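Local coordinates for interferon (Danio rerio, PDB 3PIV), which probably acts as a secreted antiviral cytokine of the alpha/beta interferon family, signalling by binding a cell-surface receptor, at residues 29-34 with 140-145; 66-71 with 135-140. All coordinates share one frame; numbering follows the deposited sequence.

Both contacts use helix 134-158, the last of six helices in this all-helical cytokine, and they share I140. Their centres lie about 11 Å apart. Contact 1 lays the loop between helix 10-23 and helix 37-44 over the surface of that helix; contact 2 brings the turn that follows helix 48-66 against its first part, in a more buried setting. Along the chain contact 2 is nested within the span closed by contact 1, in the order 29-34, 66-71, 135-140, 140-145. Q139, from the helical segment of contact 2, also reaches the loop of contact 1. One helix thus gathers two connections that are distant in sequence.

Contact 1 (29-34 with 140-145)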
loop_
_atom_site.group_PDB
_atom_site.type_symbol
_atom_site.label_atom_id
_atom_site.label_comp_id
_atom_site.label_asym_id
_atom_site.label_seq_id
_atom_site.Cartn_x
_atom_site.Cartn_y
_atom_site.Cartn_z
ATOM N N ALA A 29 -6.140 9.595 12.220
ATOM C CA ALA A 29 -5.536 9.443 13.536
ATOM C C ALA A 29 -4.038 9.781 13.478
ATOM O O ALA A 29 -3.437 9.806 12.404
ATOM C CB ALA A 29 -5.740 8.031 14.064
ATOM N N ASP A 30 -3.439 10.059 14.631
ATOM C CA ASP A 30 -2.002 10.301 14.672
ATOM C C ASP A 30 -1.257 9.014 14.321
ATOM O O ASP A 30 -1.678 7.913 14.702
ATOM C CB ASP A 30 -1.574 10.804 16.051
ATOM C CG ASP A 30 -2.047 12.218 16.329
ATOM O OD1 ASP A 30 -2.008 13.067 15.412
ATOM O OD2 ASP A 30 -2.452 12.489 17.475
ATOM N N LEU A 31 -0.158 9.141 13.586
ATOM C CA LEU A 31 0.631 7.968 13.232
ATOM C C LEU A 31 1.314 7.471 14.487
ATOM O O LEU A 31 2.308 8.059 14.927
ATOM C CB LEU A 31 1.689 8.318 12.181
ATOM C CG LEU A 31 2.238 7.212 11.261
ATOM C CD1 LEU A 31 3.715 7.426 10.977
ATOM C CD2 LEU A 31 2.016 5.824 11.815
ATOM N N GLU A 32 0.784 6.394 15.064
ATOM C CA GLU A 32 1.366 5.806 16.268
ATOM C C GLU A 32 1.698 4.328 16.066
ATOM O O GLU A 32 1.774 3.546 17.017
ATOM C CB GLU A 32 0.437 6.024 17.467
ATOM C CG GLU A 32 0.433 7.486 17.965
ATOM C CD GLU A 32 -0.648 7.779 19.006
ATOM O OE1 GLU A 32 -1.451 6.867 19.327
ATOM O OE2 GLU A 32 -0.697 8.932 19.497
ATOM N N THR A 33 1.910 3.965 14.807
ATOM C CA THR A 33 2.191 2.587 14.418
ATOM C C THR A 33 3.454 2.539 13.553
ATOM O O THR A 33 3.723 3.461 12.783
ATOM C CB THR A 33 0.997 2.003 13.631
ATOM O OG1 THR A 33 -0.177 2.028 14.454
ATOM C CG2 THR A 33 1.276 0.573 13.161
ATOM N N PRO A 34 4.233 1.460 13.686
ATOM C CA PRO A 34 5.467 1.253 12.919
ATOM C C PRO A 34 5.263 1.362 11.405
ATOM O O PRO A 34 4.217 0.976 10.877
ATOM C CB PRO A 34 5.864 -0.175 13.289
ATOM C CG PRO A 34 5.291 -0.369 14.661
ATOM C CD PRO A 34 4.006 0.388 14.671
ATOM N N ILE A 140 -4.183 1.560 10.985
ATOM C CA ILE A 140 -3.920 0.971 9.676
ATOM C C ILE A 140 -4.151 2.000 8.558
ATOM O O ILE A 140 -3.321 2.157 7.663
ATOM C CB ILE A 140 -4.751 -0.323 9.432
ATOM C CG1 ILE A 140 -3.996 -1.552 9.949
ATOM C CG2 ILE A 140 -5.030 -0.517 7.947
ATOM C CD1 ILE A 140 -3.360 -1.401 11.301
ATOM N N ARG A 141 -5.269 2.712 8.633
ATOM C CA ARG A 141 -5.593 3.745 7.668
ATOM C C ARG A 141 -4.517 4.854 7.621
ATOM O O ARG A 141 -4.076 5.274 6.541
ATOM C CB ARG A 141 -6.965 4.318 8.000
ATOM C CG ARG A 141 -7.424 5.415 7.099
ATOM C CD ARG A 141 -8.874 5.721 7.375
ATOM N NE ARG A 141 -9.332 6.893 6.649
ATOM C CZ ARG A 141 -9.753 8.010 7.227
ATOM N NH1 ARG A 141 -9.778 8.101 8.547
ATOM N NH2 ARG A 141 -10.163 9.025 6.482
ATOM N N ARG A 142 -4.086 5.322 8.786
ATOM C CA ARG A 142 -3.031 6.339 8.812
ATOM C C ARG A 142 -1.741 5.779 8.196
ATOM O O ARG A 142 -1.080 6.467 7.425
ATOM C CB ARG A 142 -2.774 6.850 10.227
ATOM C CG ARG A 142 -1.630 7.902 10.324
ATOM C CD ARG A 142 -1.859 9.081 9.390
ATOM N NE ARG A 142 -0.736 10.026 9.351
ATOM C CZ ARG A 142 0.345 9.878 8.586
ATOM N NH1 ARG A 142 0.468 8.815 7.800
ATOM N NH2 ARG A 142 1.316 10.789 8.613
ATOM N N VAL A 143 -1.415 4.523 8.507
ATOM C CA VAL A 143 -0.217 3.867 7.968
ATOM C C VAL A 143 -0.264 3.756 6.439
ATOM O O VAL A 143 0.714 4.052 5.762
ATOM C CB VAL A 143 0.023 2.462 8.586
ATOM C CG1 VAL A 143 0.973 1.638 7.719
ATOM C CG2 VAL A 143 0.571 2.585 10.007
ATOM N N VAL A 144 -1.413 3.351 5.905
ATOM C CA VAL A 144 -1.593 3.216 4.459
ATOM C C VAL A 144 -1.408 4.562 3.753
ATOM O O VAL A 144 -0.855 4.627 2.652
ATOM C CB VAL A 144 -2.978 2.635 4.121
ATOM C CG1 VAL A 144 -3.295 2.803 2.639
ATOM C CG2 VAL A 144 -3.028 1.171 4.508
ATOM N N LYS A 145 -1.876 5.631 4.391
ATOM C CA LYS A 145 -1.619 6.985 3.893
ATOM C C LYS A 145 -0.123 7.198 3.706
ATOM O O LYS A 145 0.316 7.681 2.671
ATOM C CB LYS A 145 -2.178 8.048 4.838
ATOM C CG LYS A 145 -1.937 9.492 4.344
ATOM C CD LYS A 145 -2.411 10.525 5.355
ATOM C CE LYS A 145 -2.392 11.934 4.779
ATOM N NZ LYS A 145 -2.975 12.912 5.737
HETATM O O HOH W 1 -1.232 11.974 11.192
#
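The side chain of R142 lies against the backbone of the loop at A29 and L31, with no direct hydrogen bond between the segments. R142 CG is 3.3 Å from A29 O and 3.7 Å from L31 CA. CG stands anti to the backbone N (chi1 178°), and a bend at chi2 (55°) turns the rest of the chain so that L31 CB sits over the centre of one guanidinium face, 4.0 Å above its plane. K145 CD covers the opposite face nearer its rim. A water in the guanidinium plane accepts from R142 NE at 2.7 Å and reaches A29 O only weakly. The long connection between helix 10-23 and helix 37-44 thus lies over one turn of helix 134-158, within the helical-bundle fold of this cytokine family. Further along the loop, T33 CB meets V143 CG2 at 3.7 Å, the two side chains crossing at about a right angle, while L31 CD2 meets the same methyl at 4.0 Å. In the next shell, R142 NH1 is hydrogen-bonded to S146 OG. Q139 binds T33 OG1 and E32 N through OE1 and D30 O through NE2, which would help to hold the loop's path, and L123 of helix 111-129 packs against both T33 and V143.

Contact 2 (66-71 with 135-140); sequences MDAREH and EAWEQI
A single hydrogen bond joins the two segments: W137 NE1 donates to the backbone oxygen H71 O at 2.6 Å. The N-H...O angle is 159°, and the oxygen lies close to the indole plane, at the pyrrole edge. Seen from the acceptor, the indole nitrogen stands above the carbonyl plane, 37° out of it. Backbone bonds shape the turn that presents this oxygen. D67, the first residue to leave helical geometry after helix 48-66, is the centre of an inverse gamma turn, and H71 N bonds to A68 O across the short 3-10 segment 69-70.

Apolar contacts meet the benzo part of the same ring. A68 CB points at its edge, 3.7 Å from W137 CH2 and almost as near to CZ2. H71 CB comes to 4.2 Å from W137 CZ2, while the imidazole leads away and stacks with Y132. M66, bent at chi2 and chi3, brings SD near W137 at an oblique angle and to 4.1 Å from I140 CG2; the M66 and I140 side chains run antiparallel alongside one another. L127 of helix 111-129 touches both W137 and I140, whereas M66 also packs on F85 and L86 of helix 79-101. The contact joins the C-terminal end of helix 48-66 and the turn after it to helix 134-158, with helices 79-101 and 111-129 packing beside it.

Charged and polar pairs lie mostly within each segment. R69 NE forms a salt bridge with D67 OD1 at 3.2 Å, and R69 NH2 makes another with E83 on helix 79-101. On the helix, Q139 NE2 donates to E135 OE1 one turn earlier.

Tied at its polar edge and packed along its benzo edge, the indole has little freedom to rotate, and its buried N-H is satisfied by a loop carbonyl.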
loop_
_atom_site.group_PDB
_atom_site.type_symbol
_atom_site.label_atom_id
_atom_site.label_comp_id
_atom_site.label_asym_id
_atom_site.label_seq_id
_atom_site.Cartn_x
_atom_site.Cartn_y
_atom_site.Cartn_z
ATOM N N MET A 66 -6.931 -4.151 3.250
ATOM C CA MET A 66 -8.116 -3.285 3.324
ATOM C C MET A 66 -9.387 -4.020 2.924
ATOM O O MET A 66 -10.486 -3.562 3.207
ATOM C CB MET A 66 -7.928 -2.042 2.443
ATOM C CG MET A 66 -6.845 -1.075 2.960
ATOM S SD MET A 66 -7.275 -0.307 4.525
ATOM C CE MET A 66 -8.458 0.941 4.030
ATOM N N ASP A 67 -9.217 -5.158 2.256
ATOM C CA ASP A 67 -10.323 -5.981 1.772
ATOM C C ASP A 67 -10.841 -6.804 2.940
ATOM O O ASP A 67 -10.693 -8.022 2.955
ATOM C CB ASP A 67 -9.807 -6.902 0.648
ATOM C CG ASP A 67 -10.927 -7.699 -0.052
ATOM O OD1 ASP A 67 -12.116 -7.342 0.085
ATOM O OD2 ASP A 67 -10.607 -8.689 -0.757
ATOM N N ALA A 68 -11.435 -6.134 3.924
ATOM C CA ALA A 68 -11.768 -6.779 5.194
ATOM C C ALA A 68 -13.098 -6.298 5.774
ATOM O O ALA A 68 -13.228 -6.109 6.977
ATOM C CB ALA A 68 -10.631 -6.567 6.214
ATOM N N ARG A 69 -14.077 -6.094 4.905
ATOM C CA ARG A 69 -15.399 -5.657 5.318
ATOM C C ARG A 69 -15.931 -6.476 6.499
ATOM O O ARG A 69 -16.523 -5.933 7.420
ATOM C CB ARG A 69 -16.347 -5.725 4.129
ATOM C CG ARG A 69 -15.822 -6.618 2.986
ATOM C CD ARG A 69 -14.575 -6.079 2.187
ATOM N NE ARG A 69 -14.914 -6.021 0.767
ATOM C CZ ARG A 69 -15.453 -4.958 0.164
ATOM N NH1 ARG A 69 -15.704 -3.830 0.853
ATOM N NH2 ARG A 69 -15.744 -5.024 -1.131
ATOM N N GLU A 70 -15.679 -7.778 6.470
ATOM C CA GLU A 70 -16.102 -8.682 7.529
ATOM C C GLU A 70 -15.517 -8.339 8.904
ATOM O O GLU A 70 -16.009 -8.837 9.919
ATOM C CB GLU A 70 -15.783 -10.133 7.149
ATOM C CG GLU A 70 -14.324 -10.569 7.327
ATOM C CD GLU A 70 -13.444 -10.308 6.101
ATOM O OE1 GLU A 70 -13.585 -9.251 5.446
ATOM O OE2 GLU A 70 -12.591 -11.172 5.792
ATOM N N HIS A 71 -14.495 -7.481 8.941
ATOM C CA HIS A 71 -13.848 -7.068 10.201
ATOM C C HIS A 71 -13.926 -5.577 10.472
ATOM O O HIS A 71 -13.109 -5.044 11.225
ATOM C CB HIS A 71 -12.361 -7.458 10.220
ATOM C CG HIS A 71 -12.129 -8.931 10.143
ATOM N ND1 HIS A 71 -11.405 -9.521 9.131
ATOM C CD2 HIS A 71 -12.541 -9.939 10.948
ATOM C CE1 HIS A 71 -11.373 -10.828 9.319
ATOM N NE2 HIS A 71 -12.056 -11.107 10.413
ATOM N N GLU A 135 -9.836 2.231 16.568
ATOM C CA GLU A 135 -8.508 2.861 16.594
ATOM C C GLU A 135 -7.430 1.963 15.996
ATOM O O GLU A 135 -6.446 2.459 15.463
ATOM C CB GLU A 135 -8.104 3.330 17.998
ATOM C CG GLU A 135 -7.805 4.849 18.121
ATOM C CD GLU A 135 -7.176 5.512 16.863
ATOM O OE1 GLU A 135 -6.089 5.083 16.386
ATOM O OE2 GLU A 135 -7.771 6.502 16.372
ATOM N N ALA A 136 -7.609 0.643 16.069
ATOM C CA ALA A 136 -6.709 -0.253 15.345
ATOM C C ALA A 136 -6.860 -0.009 13.842
ATOM O O ALA A 136 -5.867 0.155 13.135
ATOM C CB ALA A 136 -6.967 -1.705 15.685
ATOM N N TRP A 137 -8.103 0.039 13.361
ATOM C CA TRP A 137 -8.352 0.339 11.951
ATOM C C TRP A 137 -7.822 1.731 11.561
ATOM O O TRP A 137 -7.260 1.906 10.489
ATOM C CB TRP A 137 -9.837 0.194 11.599
ATOM C CG TRP A 137 -10.207 -1.208 11.157
ATOM C CD1 TRP A 137 -11.127 -2.037 11.735
ATOM C CD2 TRP A 137 -9.643 -1.945 10.052
ATOM N NE1 TRP A 137 -11.179 -3.237 11.056
ATOM C CE2 TRP A 137 -10.280 -3.203 10.023
ATOM C CE3 TRP A 137 -8.668 -1.661 9.095
ATOM C CZ2 TRP A 137 -9.968 -4.175 9.063
ATOM C CZ3 TRP A 137 -8.354 -2.630 8.147
ATOM C CH2 TRP A 137 -9.010 -3.867 8.135
ATOM N N GLU A 138 -7.980 2.711 12.442
ATOM C CA GLU A 138 -7.526 4.062 12.142
ATOM C C GLU A 138 -6.003 4.153 12.085
ATOM O O GLU A 138 -5.458 4.941 11.311
ATOM C CB GLU A 138 -8.118 5.065 13.130
ATOM C CG GLU A 138 -9.608 5.254 12.962
ATOM C CD GLU A 138 -9.976 5.931 11.643
ATOM O OE1 GLU A 138 -9.068 6.458 10.956
ATOM O OE2 GLU A 138 -11.178 5.953 11.297
ATOM N N GLN A 139 -5.319 3.335 12.874
ATOM C CA GLN A 139 -3.874 3.237 12.734
ATOM C C GLN A 139 -3.536 2.663 11.363
ATOM O O GLN A 139 -2.705 3.215 10.651
ATOM C CB GLN A 139 -3.261 2.380 13.828
ATOM C CG GLN A 139 -3.191 3.093 15.149
ATOM C CD GLN A 139 -2.448 4.413 15.031
ATOM O OE1 GLN A 139 -1.235 4.433 14.814
ATOM N NE2 GLN A 139 -3.174 5.522 15.183
ATOM N N ILE A 140 -4.183 1.560 10.985
ATOM C CA ILE A 140 -3.920 0.971 9.676
ATOM C C ILE A 140 -4.151 2.000 8.558
ATOM O O ILE A 140 -3.321 2.157 7.663
ATOM C CB ILE A 140 -4.751 -0.323 9.432
ATOM C CG1 ILE A 140 -3.996 -1.552 9.949
ATOM C CG2 ILE A 140 -5.030 -0.517 7.947
ATOM C CD1 ILE A 140 -3.360 -1.401 11.301
#